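Local coordinates for protein aldehyde dehydrogenase (Listeria monocytogenes, PDB 3K9D) that probably oxidises or reduces aldehyde or oxo groups with NAD or NADP as the cofactor, at residues L366-E380 / F388-T401. Numbering follows the deposited sequence.
Sequences LYHEGAGHTLIIHSE and FALKKPVSRLLVNT
Ile377 lays CD1 over one face of the Phe388 ring, 4.0 Å from its centroid and 13° off the normal, a CH-pi contact that pins helix 382-391 against strand 374-378. With CG1 anti to the backbone N (chi1 -171°), the extended isoleucine chain carries CD1 out to the ring. Lys392 NZ lies over the opposite face, while Leu375 CD2 meets the ring's edge in plane. Leu375 and Leu397 point the same way side by side, CD2 to CD2 3.8 Å, sharing with Ile377 the apolar face turned to the helix. Before the strands, the puckered Pro393 ring, compact enough for its inverse gamma turn, sets CG over the Tyr367 face, 3.9 Å from the centroid and offset toward the rim. Ser395 OG donates to Gly372 O at 2.7 Å; at Gly372's positive phi (89°) a CB would jam against the preceding carbonyl O. Leu398 N donates to Leu375 O (2.9 Å), and Ile377 N to Leu398 O (2.8 Å). Asn400, its amide offering donor and acceptor together, grips Ser379 N through OD1 (3.2 Å) and Ser379 O through ND2 (3.1 Å). This beta-alpha-beta unit edges the chain's parallel sheet, which strand 396-399 continues into the second subunit. Apolar packing thus holds the helix; backbone bonds, extended by Ser395 and Asn400, hold the strands.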
# COMPACT_ATOMS: atom_id res chain seq x y z
N LEU A 366 -15.62 -14.63 -11.51
CA LEU A 366 -14.60 -13.78 -10.92
C LEU A 366 -13.79 -14.47 -9.84
O LEU A 366 -12.57 -14.33 -9.80
CB LEU A 366 -15.21 -12.47 -10.42
CG LEU A 366 -15.71 -11.49 -11.50
CD1 LEU A 366 -16.62 -10.47 -10.87
CD2 LEU A 366 -14.55 -10.81 -12.23
N TYR A 367 -14.45 -15.26 -8.99
CA TYR A 367 -13.73 -15.93 -7.89
C TYR A 367 -12.73 -16.97 -8.37
O TYR A 367 -11.70 -17.17 -7.74
CB TYR A 367 -14.68 -16.48 -6.83
CG TYR A 367 -15.21 -15.42 -5.89
CD1 TYR A 367 -14.35 -14.52 -5.26
CD2 TYR A 367 -16.57 -15.31 -5.64
CE1 TYR A 367 -14.84 -13.54 -4.40
CE2 TYR A 367 -17.08 -14.33 -4.80
CZ TYR A 367 -16.21 -13.45 -4.18
OH TYR A 367 -16.71 -12.48 -3.34
N HIS A 368 -13.02 -17.62 -9.51
CA HIS A 368 -12.01 -18.46 -10.16
C HIS A 368 -10.89 -17.66 -10.83
O HIS A 368 -9.73 -18.03 -10.74
CB HIS A 368 -12.65 -19.39 -11.17
CG HIS A 368 -13.44 -20.50 -10.56
ND1 HIS A 368 -14.73 -20.33 -10.09
CD2 HIS A 368 -13.14 -21.81 -10.35
CE1 HIS A 368 -15.18 -21.48 -9.62
NE2 HIS A 368 -14.24 -22.39 -9.77
N GLU A 369 -11.25 -16.58 -11.52
CA GLU A 369 -10.29 -15.75 -12.23
C GLU A 369 -10.88 -14.36 -12.49
O GLU A 369 -11.98 -14.24 -13.04
CB GLU A 369 -9.87 -16.43 -13.55
CG GLU A 369 -8.83 -15.64 -14.35
CD GLU A 369 -8.12 -16.46 -15.43
OE1 GLU A 369 -7.91 -17.68 -15.24
OE2 GLU A 369 -7.75 -15.86 -16.46
N GLY A 370 -10.14 -13.33 -12.10
CA GLY A 370 -10.54 -11.95 -12.36
C GLY A 370 -11.06 -11.12 -11.20
O GLY A 370 -11.25 -9.91 -11.37
N ALA A 371 -11.31 -11.74 -10.04
CA ALA A 371 -11.70 -11.01 -8.83
C ALA A 371 -10.79 -9.80 -8.56
O ALA A 371 -9.57 -9.87 -8.73
CB ALA A 371 -11.70 -11.94 -7.61
N GLY A 372 -11.40 -8.68 -8.20
CA GLY A 372 -10.63 -7.47 -7.98
C GLY A 372 -10.43 -6.58 -9.19
O GLY A 372 -10.13 -5.41 -9.03
N HIS A 373 -10.57 -7.10 -10.41
CA HIS A 373 -10.34 -6.27 -11.58
C HIS A 373 -11.63 -5.54 -12.02
O HIS A 373 -12.04 -4.57 -11.37
CB HIS A 373 -9.68 -7.05 -12.74
CG HIS A 373 -8.84 -6.20 -13.65
ND1 HIS A 373 -9.27 -4.99 -14.15
CD2 HIS A 373 -7.60 -6.38 -14.15
CE1 HIS A 373 -8.32 -4.45 -14.90
NE2 HIS A 373 -7.29 -5.28 -14.91
N THR A 374 -12.25 -6.01 -13.10
CA THR A 374 -13.36 -5.31 -13.76
C THR A 374 -14.57 -6.24 -13.99
O THR A 374 -14.40 -7.44 -14.18
CB THR A 374 -12.90 -4.77 -15.15
OG1 THR A 374 -11.67 -4.06 -15.01
CG2 THR A 374 -13.92 -3.82 -15.74
N LEU A 375 -15.78 -5.67 -13.93
CA LEU A 375 -17.01 -6.26 -14.43
C LEU A 375 -17.77 -5.12 -15.12
O LEU A 375 -17.67 -3.97 -14.70
CB LEU A 375 -17.84 -6.91 -13.30
CG LEU A 375 -19.22 -7.51 -13.64
CD1 LEU A 375 -19.51 -8.73 -12.85
CD2 LEU A 375 -20.34 -6.50 -13.44
N ILE A 376 -18.50 -5.44 -16.18
CA ILE A 376 -19.23 -4.43 -16.96
C ILE A 376 -20.72 -4.80 -16.90
O ILE A 376 -21.08 -5.96 -16.92
CB ILE A 376 -18.72 -4.35 -18.44
CG1 ILE A 376 -17.20 -4.17 -18.51
CG2 ILE A 376 -19.43 -3.21 -19.20
CD1 ILE A 376 -16.40 -5.48 -18.69
N ILE A 377 -21.59 -3.80 -16.74
CA ILE A 377 -23.02 -4.03 -16.77
C ILE A 377 -23.70 -2.99 -17.67
O ILE A 377 -23.36 -1.79 -17.64
CB ILE A 377 -23.66 -4.00 -15.33
CG1 ILE A 377 -25.13 -4.46 -15.39
CG2 ILE A 377 -23.51 -2.63 -14.69
CD1 ILE A 377 -25.87 -4.54 -14.04
N HIS A 378 -24.64 -3.46 -18.48
CA HIS A 378 -25.47 -2.60 -19.30
C HIS A 378 -26.87 -2.76 -18.80
O HIS A 378 -27.42 -3.86 -18.80
CB HIS A 378 -25.35 -2.96 -20.78
CG HIS A 378 -23.95 -2.87 -21.30
ND1 HIS A 378 -23.44 -1.74 -21.91
CD2 HIS A 378 -22.94 -3.78 -21.31
CE1 HIS A 378 -22.18 -1.96 -22.26
NE2 HIS A 378 -21.85 -3.18 -21.89
N SER A 379 -27.43 -1.65 -18.35
CA SER A 379 -28.70 -1.67 -17.64
C SER A 379 -29.19 -0.25 -17.53
O SER A 379 -28.39 0.68 -17.41
CB SER A 379 -28.52 -2.22 -16.22
OG SER A 379 -29.77 -2.35 -15.60
N GLU A 380 -30.51 -0.10 -17.54
CA GLU A 380 -31.14 1.17 -17.18
C GLU A 380 -31.84 1.07 -15.81
O GLU A 380 -32.63 1.94 -15.42
CB GLU A 380 -32.11 1.64 -18.27
CG GLU A 380 -31.45 1.86 -19.64
CD GLU A 380 -30.46 3.01 -19.64
OE1 GLU A 380 -30.68 3.99 -18.90
OE2 GLU A 380 -29.46 2.95 -20.39
N PHE A 388 -25.25 -4.83 -7.86
CA PHE A 388 -23.97 -5.20 -8.47
C PHE A 388 -22.81 -4.40 -7.85
O PHE A 388 -21.75 -4.95 -7.52
CB PHE A 388 -24.03 -5.03 -10.01
CG PHE A 388 -24.56 -6.26 -10.72
CD1 PHE A 388 -25.84 -6.73 -10.47
CD2 PHE A 388 -23.76 -6.95 -11.64
CE1 PHE A 388 -26.33 -7.88 -11.10
CE2 PHE A 388 -24.24 -8.12 -12.27
CZ PHE A 388 -25.53 -8.58 -11.99
N ALA A 389 -23.07 -3.11 -7.62
CA ALA A 389 -22.12 -2.19 -6.98
C ALA A 389 -21.66 -2.64 -5.57
O ALA A 389 -20.50 -2.49 -5.19
CB ALA A 389 -22.72 -0.79 -6.91
N LEU A 390 -22.59 -3.21 -4.81
CA LEU A 390 -22.33 -3.57 -3.43
C LEU A 390 -21.78 -5.00 -3.27
O LEU A 390 -21.31 -5.38 -2.21
CB LEU A 390 -23.61 -3.40 -2.61
CG LEU A 390 -24.11 -1.99 -2.30
CD1 LEU A 390 -25.56 -2.03 -1.84
CD2 LEU A 390 -23.24 -1.34 -1.25
N LYS A 391 -21.82 -5.79 -4.34
CA LYS A 391 -21.62 -7.22 -4.22
C LYS A 391 -20.58 -7.86 -5.12
O LYS A 391 -19.91 -8.81 -4.70
CB LYS A 391 -22.97 -7.95 -4.33
CG LYS A 391 -23.77 -7.93 -3.06
CD LYS A 391 -25.03 -8.76 -3.15
CE LYS A 391 -25.73 -8.84 -1.79
NZ LYS A 391 -26.17 -7.51 -1.26
N LYS A 392 -20.45 -7.38 -6.35
CA LYS A 392 -19.50 -7.97 -7.32
C LYS A 392 -18.06 -7.75 -6.88
O LYS A 392 -17.66 -6.60 -6.65
CB LYS A 392 -19.70 -7.41 -8.74
CG LYS A 392 -21.11 -7.60 -9.36
CD LYS A 392 -21.46 -9.04 -9.68
CE LYS A 392 -22.30 -9.68 -8.58
NZ LYS A 392 -23.61 -9.03 -8.26
N PRO A 393 -17.26 -8.83 -6.77
CA PRO A 393 -15.91 -8.67 -6.22
C PRO A 393 -14.90 -8.09 -7.22
O PRO A 393 -14.01 -8.79 -7.71
CB PRO A 393 -15.53 -10.10 -5.80
CG PRO A 393 -16.31 -11.00 -6.76
CD PRO A 393 -17.56 -10.23 -7.15
N VAL A 394 -15.07 -6.81 -7.53
CA VAL A 394 -14.19 -6.09 -8.46
C VAL A 394 -13.81 -4.75 -7.86
O VAL A 394 -14.41 -4.32 -6.89
CB VAL A 394 -14.84 -5.84 -9.87
CG1 VAL A 394 -15.11 -7.16 -10.59
CG2 VAL A 394 -16.10 -4.99 -9.77
N SER A 395 -12.82 -4.09 -8.44
CA SER A 395 -12.42 -2.75 -8.01
C SER A 395 -12.98 -1.66 -8.90
O SER A 395 -13.08 -0.50 -8.49
CB SER A 395 -10.91 -2.65 -7.94
OG SER A 395 -10.40 -3.62 -7.04
N ARG A 396 -13.34 -2.04 -10.13
CA ARG A 396 -13.96 -1.10 -11.05
C ARG A 396 -15.16 -1.77 -11.70
O ARG A 396 -15.03 -2.79 -12.35
CB ARG A 396 -12.94 -0.53 -12.08
CG ARG A 396 -12.18 -1.59 -12.87
CD ARG A 396 -10.89 -1.09 -13.53
NE ARG A 396 -9.96 -0.45 -12.61
CZ ARG A 396 -9.23 -1.05 -11.66
NH1 ARG A 396 -9.30 -2.35 -11.44
NH2 ARG A 396 -8.42 -0.32 -10.90
N LEU A 397 -16.34 -1.20 -11.48
CA LEU A 397 -17.54 -1.73 -12.12
C LEU A 397 -18.09 -0.73 -13.12
O LEU A 397 -18.50 0.37 -12.79
CB LEU A 397 -18.59 -2.11 -11.08
CG LEU A 397 -19.51 -3.28 -11.45
CD1 LEU A 397 -20.09 -3.84 -10.17
CD2 LEU A 397 -20.62 -2.88 -12.38
N LEU A 398 -18.11 -1.14 -14.38
CA LEU A 398 -18.42 -0.21 -15.44
C LEU A 398 -19.88 -0.30 -15.87
O LEU A 398 -20.41 -1.38 -16.04
CB LEU A 398 -17.47 -0.42 -16.61
CG LEU A 398 -16.01 -0.41 -16.15
CD1 LEU A 398 -15.15 -0.81 -17.29
CD2 LEU A 398 -15.58 0.95 -15.56
N VAL A 399 -20.52 0.87 -15.98
CA VAL A 399 -21.91 0.94 -16.37
C VAL A 399 -22.05 1.66 -17.72
O VAL A 399 -21.58 2.80 -17.87
CB VAL A 399 -22.79 1.63 -15.28
CG1 VAL A 399 -24.26 1.57 -15.66
CG2 VAL A 399 -22.57 0.97 -13.90
N ASN A 400 -22.67 0.97 -18.67
CA ASN A 400 -23.04 1.52 -19.99
C ASN A 400 -21.86 2.15 -20.74
O ASN A 400 -21.93 3.30 -21.18
CB ASN A 400 -24.21 2.52 -19.86
CG ASN A 400 -25.49 1.85 -19.38
OD1 ASN A 400 -25.72 0.68 -19.62
ND2 ASN A 400 -26.33 2.62 -18.74
N THR A 401 -20.78 1.39 -20.88
CA THR A 401 -19.55 1.92 -21.44
C THR A 401 -18.76 0.72 -21.96
O THR A 401 -19.01 -0.40 -21.51
CB THR A 401 -18.75 2.79 -20.37
OG1 THR A 401 -17.87 3.72 -21.02
CG2 THR A 401 -17.98 1.94 -19.36
O HOH W 1 -19.10 -2.86 -22.81